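Pgp2 (Campylobacter jejuni subsp. jejuni, PDB 6XJ6) probably acts as an L,D-carboxypeptidase of the YkuD family and binds peptidoglycan through a pocket on its NTF2 domain, directing helical cell shape. Local coordinates at residues 14-17 against 21-24; 104-109 against 239-244; 155-160 against 235-240; 174-179 against 271-276; 180-185 against 192-197. All blocks are in the same frame, centred on the assembly; numbering follows the deposited sequence. Where two conformers were deposited one is given.

Interaction 1: 14-17 against 21-24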
# COMPACT_ATOMS: atom_id res chain seq x y z
N GLY A 14 -10.26 6.33 18.31
CA GLY A 14 -10.80 5.70 19.50
C GLY A 14 -10.13 4.37 19.78
O GLY A 14 -8.91 4.22 19.68
N ASP A 15 -10.95 3.38 20.13
CA ASP A 15 -10.47 2.05 20.47
C ASP A 15 -10.49 1.10 19.29
O ASP A 15 -10.41 -0.12 19.48
CB ASP A 15 -11.28 1.48 21.64
CG ASP A 15 -11.12 2.29 22.90
OD1 ASP A 15 -10.06 2.93 23.08
OD2 ASP A 15 -12.06 2.30 23.72
N LYS A 16 -10.58 1.62 18.07
CA LYS A 16 -10.62 0.77 16.89
C LYS A 16 -9.32 -0.00 16.74
O LYS A 16 -8.24 0.46 17.11
CB LYS A 16 -10.86 1.61 15.64
CG LYS A 16 -12.24 2.22 15.60
CD LYS A 16 -12.36 3.29 14.54
CE LYS A 16 -13.65 4.11 14.71
NZ LYS A 16 -13.75 4.80 16.04
N ASN A 17 -9.43 -1.21 16.18
CA ASN A 17 -8.26 -2.01 15.84
C ASN A 17 -7.75 -1.52 14.50
O ASN A 17 -8.29 -1.87 13.45
CB ASN A 17 -8.62 -3.49 15.79
CG ASN A 17 -7.41 -4.36 15.52
OD1 ASN A 17 -6.37 -3.88 15.06
ND2 ASN A 17 -7.54 -5.65 15.80
N GLY A 21 -4.21 -1.19 9.51
CA GLY A 21 -4.59 0.02 8.81
C GLY A 21 -5.89 0.60 9.33
O GLY A 21 -6.65 -0.04 10.06
N TYR A 22 -6.13 1.84 8.91
CA TYR A 22 -7.34 2.59 9.24
C TYR A 22 -8.00 2.92 7.90
O TYR A 22 -7.40 3.61 7.07
CB TYR A 22 -6.93 3.86 9.99
CG TYR A 22 -8.03 4.77 10.49
CD1 TYR A 22 -9.15 4.28 11.15
CD2 TYR A 22 -7.91 6.15 10.34
CE1 TYR A 22 -10.12 5.14 11.63
CE2 TYR A 22 -8.88 7.01 10.82
CZ TYR A 22 -9.98 6.51 11.46
OH TYR A 22 -10.95 7.37 11.93
N TYR A 23 -9.21 2.41 7.69
CA TYR A 23 -9.87 2.44 6.39
C TYR A 23 -11.21 3.15 6.48
O TYR A 23 -11.97 2.97 7.43
CB TYR A 23 -10.06 1.01 5.86
CG TYR A 23 -8.74 0.30 5.75
CD1 TYR A 23 -7.96 0.46 4.62
CD2 TYR A 23 -8.25 -0.49 6.78
CE1 TYR A 23 -6.74 -0.15 4.51
CE2 TYR A 23 -7.01 -1.12 6.68
CZ TYR A 23 -6.26 -0.93 5.54
OH TYR A 23 -5.03 -1.52 5.38
N ASP A 24 -11.51 3.93 5.44
CA ASP A 24 -12.75 4.69 5.44
C ASP A 24 -13.97 3.79 5.31
O ASP A 24 -15.04 4.12 5.84
CB ASP A 24 -12.73 5.72 4.32
CG ASP A 24 -13.92 6.65 4.37
OD1 ASP A 24 -13.98 7.49 5.29
OD2 ASP A 24 -14.79 6.53 3.50
O HOH W 1 -6.69 -2.63 11.15
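The ring of Tyr-22 receives Lys-16 at its edge: CD of Lys-16 lies near the ring plane, 4.1 Å from CE1 of Tyr-22, and the lysine chain passes the ring at a slant. Around the same ring, Glu-12 and Ile-13 of helix 6-13 and Ile-173 and Leu-177 of helix 170-188 add further contacts. Tyr-22 reaches this setting because its CG stands anti to the backbone N (chi1 -177°), although its CB does not point at 14-17. The lysine bends at its last torsion (chi4 59°), and its NZ is hydrogen-bonded to the carbonyl oxygens of Glu-12 and Ile-13 near the end of helix 6-13.

Gly-14, with positive phi, is where the chain leaves helix 6-13; the loop then leads to the short strand 22-23. That strand is the antiparallel neighbour of strand 232-240, which ties this N-terminal passage to the curved sheet of the NTF2-like part.

No direct hydrogen bond joins the two segments. One water bridges them instead, donating to O of Asn-17 at 2.9 Å and to O of Gly-21 at 2.8 Å, while OD1 of Asn-17 is bonded to Ser-19.

Interaction 2: 104-109 against 239-244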
# COMPACT_ATOMS: atom_id res chain seq x y z
N LEU A 104 3.88 1.99 -7.16
CA LEU A 104 4.55 3.23 -7.55
C LEU A 104 5.91 3.36 -6.86
O LEU A 104 6.88 3.80 -7.48
CB LEU A 104 3.67 4.43 -7.22
CG LEU A 104 4.28 5.79 -7.53
CD1 LEU A 104 4.51 5.97 -9.02
CD2 LEU A 104 3.39 6.88 -6.97
N LEU A 105 5.98 3.03 -5.57
CA LEU A 105 7.26 3.13 -4.87
C LEU A 105 8.29 2.19 -5.48
O LEU A 105 9.43 2.59 -5.74
CB LEU A 105 7.06 2.84 -3.38
CG LEU A 105 8.31 2.93 -2.51
CD1 LEU A 105 8.85 4.35 -2.45
CD2 LEU A 105 8.01 2.40 -1.12
N ASP A 106 7.90 0.94 -5.71
CA ASP A 106 8.76 0.01 -6.43
C ASP A 106 9.26 0.62 -7.72
O ASP A 106 10.46 0.56 -8.04
CB ASP A 106 7.98 -1.27 -6.75
CG ASP A 106 7.56 -2.04 -5.51
OD1 ASP A 106 8.31 -2.06 -4.51
OD2 ASP A 106 6.48 -2.67 -5.56
N LYS A 107 8.35 1.21 -8.50
CA LYS A 107 8.73 1.71 -9.82
C LYS A 107 9.72 2.87 -9.72
O LYS A 107 10.70 2.91 -10.46
CB LYS A 107 7.49 2.14 -10.61
CG LYS A 107 6.61 0.99 -11.07
CD LYS A 107 5.39 1.53 -11.78
CE LYS A 107 4.53 0.43 -12.37
NZ LYS A 107 3.38 1.01 -13.09
N VAL A 108 9.46 3.84 -8.84
CA VAL A 108 10.35 4.99 -8.77
C VAL A 108 11.70 4.60 -8.19
O VAL A 108 12.70 5.29 -8.42
CB VAL A 108 9.74 6.21 -8.06
CG1 VAL A 108 8.45 6.62 -8.75
CG2 VAL A 108 9.50 5.94 -6.59
N GLN A 109 11.76 3.51 -7.44
CA GLN A 109 13.02 2.96 -6.96
C GLN A 109 13.74 2.15 -8.02
O GLN A 109 14.83 1.64 -7.75
CB GLN A 109 12.78 2.09 -5.73
CG GLN A 109 12.36 2.88 -4.51
CD GLN A 109 12.05 2.00 -3.32
OE1 GLN A 109 11.90 0.79 -3.46
NE2 GLN A 109 11.96 2.61 -2.15
N SER A 239 -2.33 2.58 5.62
CA SER A 239 -1.93 1.21 5.86
C SER A 239 -0.46 1.10 6.22
O SER A 239 0.38 1.79 5.63
CB SER A 239 -2.16 0.38 4.59
OG SER A 239 -3.50 0.52 4.13
N PRO A 240 -0.10 0.20 7.14
CA PRO A 240 1.31 -0.03 7.43
C PRO A 240 1.98 -0.70 6.25
O PRO A 240 1.37 -1.50 5.54
CB PRO A 240 1.27 -0.96 8.65
CG PRO A 240 0.00 -1.70 8.49
CD PRO A 240 -0.97 -0.72 7.90
N TYR A 241 3.25 -0.36 6.04
CA TYR A 241 3.99 -0.76 4.84
C TYR A 241 5.23 -1.55 5.23
O TYR A 241 6.26 -0.96 5.61
CB TYR A 241 4.38 0.47 4.01
CG TYR A 241 4.79 0.11 2.60
CD1 TYR A 241 6.07 -0.33 2.32
CD2 TYR A 241 3.88 0.16 1.55
CE1 TYR A 241 6.45 -0.68 1.05
CE2 TYR A 241 4.24 -0.19 0.28
CZ TYR A 241 5.52 -0.62 0.02
OH TYR A 241 5.92 -0.97 -1.25
N PRO A 242 5.18 -2.88 5.18
CA PRO A 242 6.36 -3.68 5.55
C PRO A 242 7.53 -3.36 4.64
O PRO A 242 7.36 -3.17 3.43
CB PRO A 242 5.89 -5.12 5.37
CG PRO A 242 4.39 -5.06 5.49
CD PRO A 242 4.02 -3.75 4.89
N ASN A 243 8.72 -3.35 5.22
CA ASN A 243 9.92 -3.08 4.45
C ASN A 243 11.12 -3.69 5.15
O ASN A 243 11.06 -4.03 6.34
CB ASN A 243 10.12 -1.57 4.26
CG ASN A 243 10.40 -0.87 5.55
OD1 ASN A 243 11.55 -0.71 5.95
ND2 ASN A 243 9.34 -0.45 6.23
N LEU A 244 12.21 -3.83 4.40
CA LEU A 244 13.46 -4.38 4.91
C LEU A 244 14.51 -3.31 5.14
O LEU A 244 15.71 -3.61 5.11
CB LEU A 244 13.98 -5.46 3.97
CG LEU A 244 13.10 -6.71 3.94
CD1 LEU A 244 13.68 -7.75 3.00
CD2 LEU A 244 12.95 -7.28 5.33
O HOH W 2 7.92 -2.48 -1.73
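Tyr-241 sends its CB toward helix 104-108, and with CG anti to the backbone N (chi1 -164°) the ring carries on in that direction. At the level of CE1 it meets the branch CD2 of Leu-105 at 4.1 Å. One atom further, CZ has the same methyl at 4.1 Å, and OH lies 4.0 Å from it; the one methyl serves all three atoms, approaching the ring obliquely.

The hydroxyl also comes near Asp-106, but OH of Tyr-241 and OD1 of Asp-106 are 4.2 Å apart, too far for a direct bond. A water spans the gap, 2.6 Å from OH of Tyr-241 and 2.8 Å from OD1 of Asp-106. Helix 104-108 lies in the YkuD catalytic part and Tyr-241 in the NTF2-like part, and this buried contact joins the two.

The polar ends have further partners: Asn-103 ND2 with the tyrosine OH, and Tyr-79 OH with OD2 of Asp-106. At the backbone of the same tyrosine, ND2 of Asn-243 donates to O of Tyr-241 at 3.2 Å, nearly straight (165°) and in the carbonyl plane.

Interaction 3: 155-160 against 235-240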
# COMPACT_ATOMS: atom_id res chain seq x y z
N LYS A 155 -13.05 -4.88 -1.65
CA LYS A 155 -11.79 -4.16 -1.81
C LYS A 155 -10.74 -4.90 -1.00
O LYS A 155 -10.84 -5.00 0.23
CB LYS A 155 -11.95 -2.73 -1.30
CG LYS A 155 -10.70 -1.87 -1.45
CD LYS A 155 -10.38 -1.58 -2.91
CE LYS A 155 -9.30 -0.51 -3.04
NZ LYS A 155 -9.11 -0.08 -4.46
N VAL A 156 -9.73 -5.44 -1.68
CA VAL A 156 -8.79 -6.38 -1.09
C VAL A 156 -7.37 -5.85 -1.24
O VAL A 156 -6.90 -5.60 -2.36
CB VAL A 156 -8.91 -7.78 -1.71
CG1 VAL A 156 -8.00 -8.76 -1.00
CG2 VAL A 156 -10.36 -8.25 -1.63
N PHE A 157 -6.69 -5.70 -0.11
CA PHE A 157 -5.30 -5.32 -0.07
C PHE A 157 -4.42 -6.52 0.26
O PHE A 157 -4.87 -7.54 0.79
CB PHE A 157 -5.09 -4.21 0.97
CG PHE A 157 -5.78 -2.94 0.61
CD1 PHE A 157 -5.38 -2.22 -0.49
CD2 PHE A 157 -6.84 -2.47 1.37
CE1 PHE A 157 -6.01 -1.05 -0.84
CE2 PHE A 157 -7.47 -1.29 1.03
CZ PHE A 157 -7.07 -0.58 -0.07
N VAL A 158 -3.13 -6.37 -0.07
CA VAL A 158 -2.13 -7.42 0.07
C VAL A 158 -1.01 -6.83 0.90
O VAL A 158 -0.39 -5.84 0.49
CB VAL A 158 -1.62 -7.87 -1.31
CG1 VAL A 158 -0.40 -8.79 -1.20
CG2 VAL A 158 -2.75 -8.54 -2.07
N MET A 159 -0.75 -7.43 2.05
CA MET A 159 0.28 -6.97 2.97
C MET A 159 1.22 -8.14 3.17
O MET A 159 0.82 -9.17 3.71
CB MET A 159 -0.38 -6.53 4.28
CG MET A 159 0.59 -6.06 5.33
SD MET A 159 -0.30 -5.40 6.75
CE MET A 159 1.03 -5.26 7.93
N THR A 160 2.45 -8.00 2.69
CA THR A 160 3.42 -9.09 2.74
C THR A 160 4.62 -8.68 3.57
O THR A 160 5.30 -7.69 3.25
CB THR A 160 3.83 -9.51 1.34
OG1 THR A 160 2.65 -9.89 0.63
CG2 THR A 160 4.80 -10.69 1.39
N ASP A 235 -12.39 9.10 1.18
CA ASP A 235 -12.05 7.68 1.07
C ASP A 235 -10.59 7.43 1.48
O ASP A 235 -9.84 6.75 0.78
CB ASP A 235 -12.34 7.15 -0.33
CG ASP A 235 -12.33 5.63 -0.40
OD1 ASP A 235 -12.59 4.97 0.62
OD2 ASP A 235 -12.05 5.09 -1.50
N ILE A 236 -10.20 7.96 2.62
CA ILE A 236 -8.81 7.86 3.05
C ILE A 236 -8.55 6.50 3.67
O ILE A 236 -9.24 6.07 4.60
CB ILE A 236 -8.45 8.98 4.04
CG1 ILE A 236 -8.64 10.35 3.38
CG2 ILE A 236 -7.00 8.84 4.51
CD1 ILE A 236 -8.63 11.50 4.38
N ASN A 237 -7.54 5.80 3.14
CA ASN A 237 -7.06 4.54 3.67
C ASN A 237 -5.59 4.70 4.00
O ASN A 237 -4.80 5.11 3.14
CB ASN A 237 -7.17 3.42 2.64
CG ASN A 237 -8.60 3.10 2.27
OD1 ASN A 237 -9.50 3.17 3.11
ND2 ASN A 237 -8.82 2.72 1.01
N ILE A 238 -5.23 4.40 5.24
CA ILE A 238 -3.85 4.46 5.70
C ILE A 238 -3.45 3.07 6.14
O ILE A 238 -4.17 2.43 6.93
CB ILE A 238 -3.66 5.50 6.82
CG1 ILE A 238 -3.93 6.89 6.24
CG2 ILE A 238 -2.26 5.41 7.42
CD1 ILE A 238 -3.76 8.01 7.22
N SER A 239 -2.33 2.58 5.62
CA SER A 239 -1.93 1.21 5.86
C SER A 239 -0.46 1.10 6.22
O SER A 239 0.38 1.79 5.63
CB SER A 239 -2.16 0.38 4.59
OG SER A 239 -3.50 0.52 4.13
N PRO A 240 -0.10 0.20 7.14
CA PRO A 240 1.31 -0.03 7.43
C PRO A 240 1.98 -0.70 6.25
O PRO A 240 1.37 -1.50 5.54
CB PRO A 240 1.27 -0.96 8.65
CG PRO A 240 0.00 -1.70 8.49
CD PRO A 240 -0.97 -0.72 7.90
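Strands 156-160 and 236-240 run in much the same direction but are not hydrogen-bonded to each other; their closest CA atoms, Met-159 and Pro-240, are 8.3 Å apart, a spacing bridged by side chains. Met-159 makes the apolar part of the bridge. Its CG is anti to the backbone N (chi1 179°) and the chain stays extended beyond it, which carries the methyl CE to CG of Pro-240 at 3.7 Å, with SD of Met-159 at 4.1 Å from the same CG. The thioether and the proline ring meet at about a right angle.

Earlier along both strands, at Phe-157 and Asn-237, the contact becomes polar against aromatic. ND2 of Asn-237 sits 3.9 Å from CZ of Phe-157, near the plane of the ring and at its edge, with amide and ring planes 76° apart; the NH2 group is therefore not over the aromatic face. OD1 of Asn-237 is engaged by the backbone N of Asp-24, which helps to settle the amide's orientation.

Because 156-161 is an inner strand of the five-stranded mixed sheet of the catalytic domain, and 232-240 belongs to the antiparallel sheet of the NTF2-like domain, these side chains pack one sheet against the other. Phe-78 meets Phe-157 and also touches Met-159 and Ser-239, continuing the layer onto strand 77-80. At the start of both segments, Lys-155 NZ is 6.6 Å from OD2 of Asp-235, opposite charges without contact, and pairs with Glu-80 instead. The carbonyl O of Pro-240, buried by the contact, has no partner in the model.

Interaction 4: 174-179 against 271-276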
# COMPACT_ATOMS: atom_id res chain seq x y z
N ALA A 174 -2.54 8.74 13.55
CA ALA A 174 -3.07 10.06 13.88
C ALA A 174 -2.11 11.17 13.47
O ALA A 174 -2.53 12.20 12.93
CB ALA A 174 -3.37 10.14 15.38
N SER A 175 -0.82 10.99 13.74
CA SER A 175 0.14 12.01 13.35
C SER A 175 0.23 12.14 11.83
O SER A 175 0.32 13.25 11.30
CB SER A 175 1.52 11.72 13.96
OG SER A 175 2.14 10.61 13.33
N LEU A 176 0.17 11.02 11.12
CA LEU A 176 0.24 11.08 9.66
C LEU A 176 -0.99 11.77 9.08
O LEU A 176 -0.88 12.53 8.11
CB LEU A 176 0.41 9.68 9.07
CG LEU A 176 1.81 9.08 9.16
CD1 LEU A 176 1.78 7.65 8.67
CD2 LEU A 176 2.83 9.89 8.37
N LEU A 177 -2.17 11.51 9.64
CA LEU A 177 -3.37 12.19 9.15
C LEU A 177 -3.29 13.69 9.38
O LEU A 177 -3.68 14.48 8.52
CB LEU A 177 -4.61 11.60 9.81
CG LEU A 177 -5.05 10.25 9.24
CD1 LEU A 177 -6.01 9.54 10.15
CD2 LEU A 177 -5.69 10.47 7.88
N ALA A 178 -2.78 14.10 10.54
CA ALA A 178 -2.59 15.53 10.78
C ALA A 178 -1.59 16.11 9.79
O ALA A 178 -1.80 17.21 9.27
CB ALA A 178 -2.14 15.75 12.22
N ASP A 179 -0.50 15.38 9.51
CA ASP A 179 0.46 15.84 8.52
C ASP A 179 -0.17 15.92 7.14
O ASP A 179 0.08 16.87 6.38
CB ASP A 179 1.67 14.91 8.48
CG ASP A 179 2.58 15.05 9.69
OD1 ASP A 179 2.48 16.07 10.40
OD2 ASP A 179 3.41 14.14 9.90
N LEU A 271 0.12 8.21 -1.61
CA LEU A 271 1.41 8.60 -1.06
C LEU A 271 2.03 7.38 -0.39
O LEU A 271 1.36 6.65 0.35
CB LEU A 271 1.26 9.71 -0.01
CG LEU A 271 0.57 11.00 -0.44
CD1 LEU A 271 0.44 11.94 0.74
CD2 LEU A 271 1.33 11.68 -1.57
N TYR A 272 3.31 7.15 -0.66
CA TYR A 272 4.12 6.21 0.09
C TYR A 272 5.05 7.05 0.95
O TYR A 272 5.78 7.89 0.43
CB TYR A 272 4.91 5.30 -0.87
CG TYR A 272 3.99 4.41 -1.68
CD1 TYR A 272 3.39 4.87 -2.84
CD2 TYR A 272 3.66 3.13 -1.24
CE1 TYR A 272 2.52 4.09 -3.56
CE2 TYR A 272 2.78 2.33 -1.97
CZ TYR A 272 2.21 2.82 -3.12
OH TYR A 272 1.33 2.05 -3.83
N VAL A 273 4.97 6.86 2.27
CA VAL A 273 5.63 7.76 3.21
C VAL A 273 6.40 6.98 4.26
O VAL A 273 6.14 5.81 4.52
CB VAL A 273 4.61 8.71 3.90
CG1 VAL A 273 3.72 9.40 2.87
CG2 VAL A 273 3.76 7.97 4.93
N LYS A 274 7.36 7.66 4.87
CA LYS A 274 7.95 7.21 6.12
C LYS A 274 7.68 8.27 7.19
O LYS A 274 7.31 9.41 6.88
CB LYS A 274 9.46 6.98 5.98
CG LYS A 274 10.25 8.23 5.68
CD LYS A 274 11.73 7.94 5.53
CE LYS A 274 12.47 9.18 5.09
NZ LYS A 274 13.90 8.91 4.81
N ILE A 275 7.85 7.87 8.44
CA ILE A 275 7.83 8.79 9.57
C ILE A 275 9.28 9.02 9.98
O ILE A 275 9.99 8.07 10.33
CB ILE A 275 7.01 8.25 10.74
CG1 ILE A 275 5.55 8.06 10.32
CG2 ILE A 275 7.09 9.20 11.90
CD1 ILE A 275 4.70 7.37 11.37
N ASP A 276 9.72 10.27 9.93
CA ASP A 276 11.13 10.56 10.19
C ASP A 276 11.41 10.55 11.69
O ASP A 276 10.52 10.32 12.52
CB ASP A 276 11.55 11.85 9.49
CG ASP A 276 11.01 13.11 10.16
OD1 ASP A 276 10.38 13.04 11.23
OD2 ASP A 276 11.23 14.20 9.58
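Between Val-273 and Ile-275, the two residues that pack on Leu-176, Lys-274 turns its CB away from helix 174-179, and its NZ is gripped by two salt bridges, to Asp-200 and Glu-203. The alternation along strand 271-275 thus sorts the chemistry: a charged residue on one side of the strand, apolar ones on the side facing the helix.

Leu-176 carries the helix half of the contact. Its branch CD2 reaches CG1 of Ile-275 at 3.8 Å and, tip to tip, CG2 of Val-273 at 4.0 Å. The other branch, CD1 of Leu-176, lies 4.0 Å from CD1 of Ile-275, so the isoleucine crosses the fork of the leucine at a slant and is touched by both of its arms. In Val-273 the methyl that touches is the one between the backbone N and the carbonyl carbon, since CG1 takes the place anti to that carbon (chi1 -50°).

Tyr-250 from the neighbouring strand 249-260 and Met-281 from strand 281-283 close round the same leucine. This is helix 170-188 lying against the curved antiparallel sheet, the basic layering of an NTF2-like domain. One turn further along the helix, Asp-179 OD2 is bonded to the backbone N of Met-281.

No hydrogen bond crosses between the two segments; their direct contact is made by branched aliphatic carbons alone, so the patch around Leu-176 probably rests on dispersion and the exclusion of water, the polar tie to the sheet being made separately by Asp-179.

Interaction 5: 180-185 against 192-197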
# COMPACT_ATOMS: atom_id res chain seq x y z
N LEU A 180 -0.96 14.91 6.78
CA LEU A 180 -1.63 14.90 5.48
C LEU A 180 -2.44 16.17 5.27
O LEU A 180 -2.39 16.79 4.20
CB LEU A 180 -2.53 13.67 5.38
CG LEU A 180 -3.30 13.50 4.07
CD1 LEU A 180 -2.36 13.15 2.93
CD2 LEU A 180 -4.37 12.45 4.23
N PHE A 181 -3.24 16.57 6.27
CA PHE A 181 -4.08 17.75 6.10
C PHE A 181 -3.29 19.04 6.20
O PHE A 181 -3.70 20.06 5.64
CB PHE A 181 -5.27 17.69 7.06
CG PHE A 181 -6.35 16.77 6.58
CD1 PHE A 181 -7.30 17.22 5.69
CD2 PHE A 181 -6.36 15.44 6.94
CE1 PHE A 181 -8.27 16.38 5.20
CE2 PHE A 181 -7.32 14.59 6.45
CZ PHE A 181 -8.28 15.06 5.58
N THR A 182 -2.14 19.02 6.89
CA THR A 182 -1.25 20.17 6.91
C THR A 182 -0.59 20.35 5.56
O THR A 182 -0.47 21.48 5.05
CB THR A 182 -0.20 19.98 8.01
OG1 THR A 182 -0.85 19.82 9.28
CG2 THR A 182 0.75 21.18 8.07
N TRP A 183 -0.17 19.24 4.95
CA TRP A 183 0.37 19.26 3.59
C TRP A 183 -0.69 19.74 2.60
O TRP A 183 -0.40 20.56 1.72
CB TRP A 183 0.86 17.85 3.28
CG TRP A 183 1.19 17.50 1.85
CD1 TRP A 183 2.33 17.81 1.15
CD2 TRP A 183 0.39 16.70 0.97
NE1 TRP A 183 2.27 17.27 -0.11
CE2 TRP A 183 1.09 16.58 -0.24
CE3 TRP A 183 -0.85 16.07 1.10
CZ2 TRP A 183 0.60 15.86 -1.33
CZ3 TRP A 183 -1.35 15.36 0.02
CH2 TRP A 183 -0.63 15.26 -1.18
N LYS A 184 -1.93 19.26 2.75
CA LYS A 184 -3.03 19.71 1.90
C LYS A 184 -3.22 21.22 2.01
O LYS A 184 -3.39 21.91 0.99
CB LYS A 184 -4.31 18.99 2.31
CG LYS A 184 -5.56 19.39 1.54
CD LYS A 184 -6.78 18.66 2.09
CE LYS A 184 -8.06 19.11 1.43
NZ LYS A 184 -8.41 20.52 1.77
N LEU A 185 -3.20 21.75 3.23
CA LEU A 185 -3.39 23.19 3.40
C LEU A 185 -2.26 23.97 2.76
O LEU A 185 -2.49 25.04 2.16
CB LEU A 185 -3.48 23.52 4.89
CG LEU A 185 -3.71 25.00 5.21
CD1 LEU A 185 -5.05 25.47 4.66
CD2 LEU A 185 -3.65 25.25 6.71
N THR A 192 4.93 27.20 -0.43
CA THR A 192 5.95 26.31 -0.96
C THR A 192 6.78 25.68 0.16
O THR A 192 7.01 24.47 0.17
CB THR A 192 6.86 27.08 -1.92
OG1 THR A 192 6.06 27.82 -2.85
CG2 THR A 192 7.77 26.13 -2.68
N ASN A 193 7.24 26.50 1.11
CA ASN A 193 8.17 26.00 2.12
C ASN A 193 7.53 24.93 2.99
O ASN A 193 8.13 23.88 3.25
CB ASN A 193 8.72 27.15 2.95
CG ASN A 193 9.65 28.05 2.16
OD1 ASN A 193 10.14 27.66 1.10
ND2 ASN A 193 9.89 29.25 2.67
N THR A 194 6.30 25.16 3.46
CA THR A 194 5.62 24.14 4.25
C THR A 194 5.36 22.89 3.43
O THR A 194 5.57 21.77 3.90
CB THR A 194 4.31 24.70 4.82
OG1 THR A 194 4.59 25.86 5.62
CG2 THR A 194 3.61 23.66 5.69
N TYR A 195 4.89 23.07 2.19
CA TYR A 195 4.63 21.94 1.31
C TYR A 195 5.88 21.08 1.14
O TYR A 195 5.83 19.85 1.32
CB TYR A 195 4.14 22.48 -0.04
CG TYR A 195 3.98 21.47 -1.16
CD1 TYR A 195 4.97 21.34 -2.13
CD2 TYR A 195 2.83 20.70 -1.28
CE1 TYR A 195 4.83 20.45 -3.17
CE2 TYR A 195 2.68 19.80 -2.33
CZ TYR A 195 3.68 19.69 -3.27
OH TYR A 195 3.55 18.80 -4.32
N LEU A 196 7.01 21.70 0.83
CA LEU A 196 8.24 20.96 0.58
C LEU A 196 8.78 20.28 1.83
O LEU A 196 9.53 19.30 1.71
CB LEU A 196 9.31 21.88 0.00
CG LEU A 196 9.04 22.43 -1.40
CD1 LEU A 196 10.09 23.45 -1.78
CD2 LEU A 196 9.00 21.29 -2.41
N SER A 197 8.43 20.75 3.03
CA SER A 197 8.90 20.12 4.25
C SER A 197 8.40 18.69 4.40
O SER A 197 8.92 17.95 5.24
CB SER A 197 8.47 20.94 5.47
OG SER A 197 7.09 20.77 5.75
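Trp-183 and Tyr-195 lie side by side and point the same way, their closest atoms being NE1 of Trp-183 and CE2 of Tyr-195 at 3.4 Å. CD1 of Trp-183 and CD2 of Tyr-195 follow at 3.8 Å. The five-membered ring and the phenol ring are nearly parallel (14° between planes), yet their centroids are 5.1 Å apart, so the two are slid past each other with very little overlap. Both residues have CG anti to the backbone N (chi1 167° and 173°), which sends the rings out together from helices whose CA atoms, at this pair, are 5.5 Å apart. Beside them, CG2 of Thr-182 and CG2 of Thr-194 make a looser contact at 4.5 Å.

Helix 170-188 and the short helix 192-196 follow each other in the chain; the chain reverses between them, and this contact packs helix 192-196 against helix 170-188 within the NTF2-like domain.

A second shell sets the rings. Tyr-199 OH is hydrogen-bonded to NE1 of Trp-183, Lys-219 NZ to OH of Tyr-195, and Phe-223 meets the tyrosine edge-to-face. At the end of the short helix, OG of Ser-197 donates to O of Thr-194 at 2.6 Å, the donor tilted somewhat from the carbonyl plane.

In the fold
From the N terminus, interaction 1 comes first, closing a short loop with three residues between its segments, after helix 6-13 and leading into strand 22-23, before any other contact opens. Interaction 2 then opens at helix 104-108 and interaction 3 at strand 156-161; both end on strand 232-240 and the residues after it, sharing Ser-239 and Pro-240, and they join the catalytic part to the NTF2-like part. Interaction 4, from helix 170-188 to strand 263-275, crosses both. Interaction 5, between helices 170-188 and 192-196, nests inside the loops of 2, 3 and 4 and uses the same helix as 4. Tyr-23 OH and Ser-239 OG, 2.8 Å apart, tie interaction 1 to interactions 2 and 3.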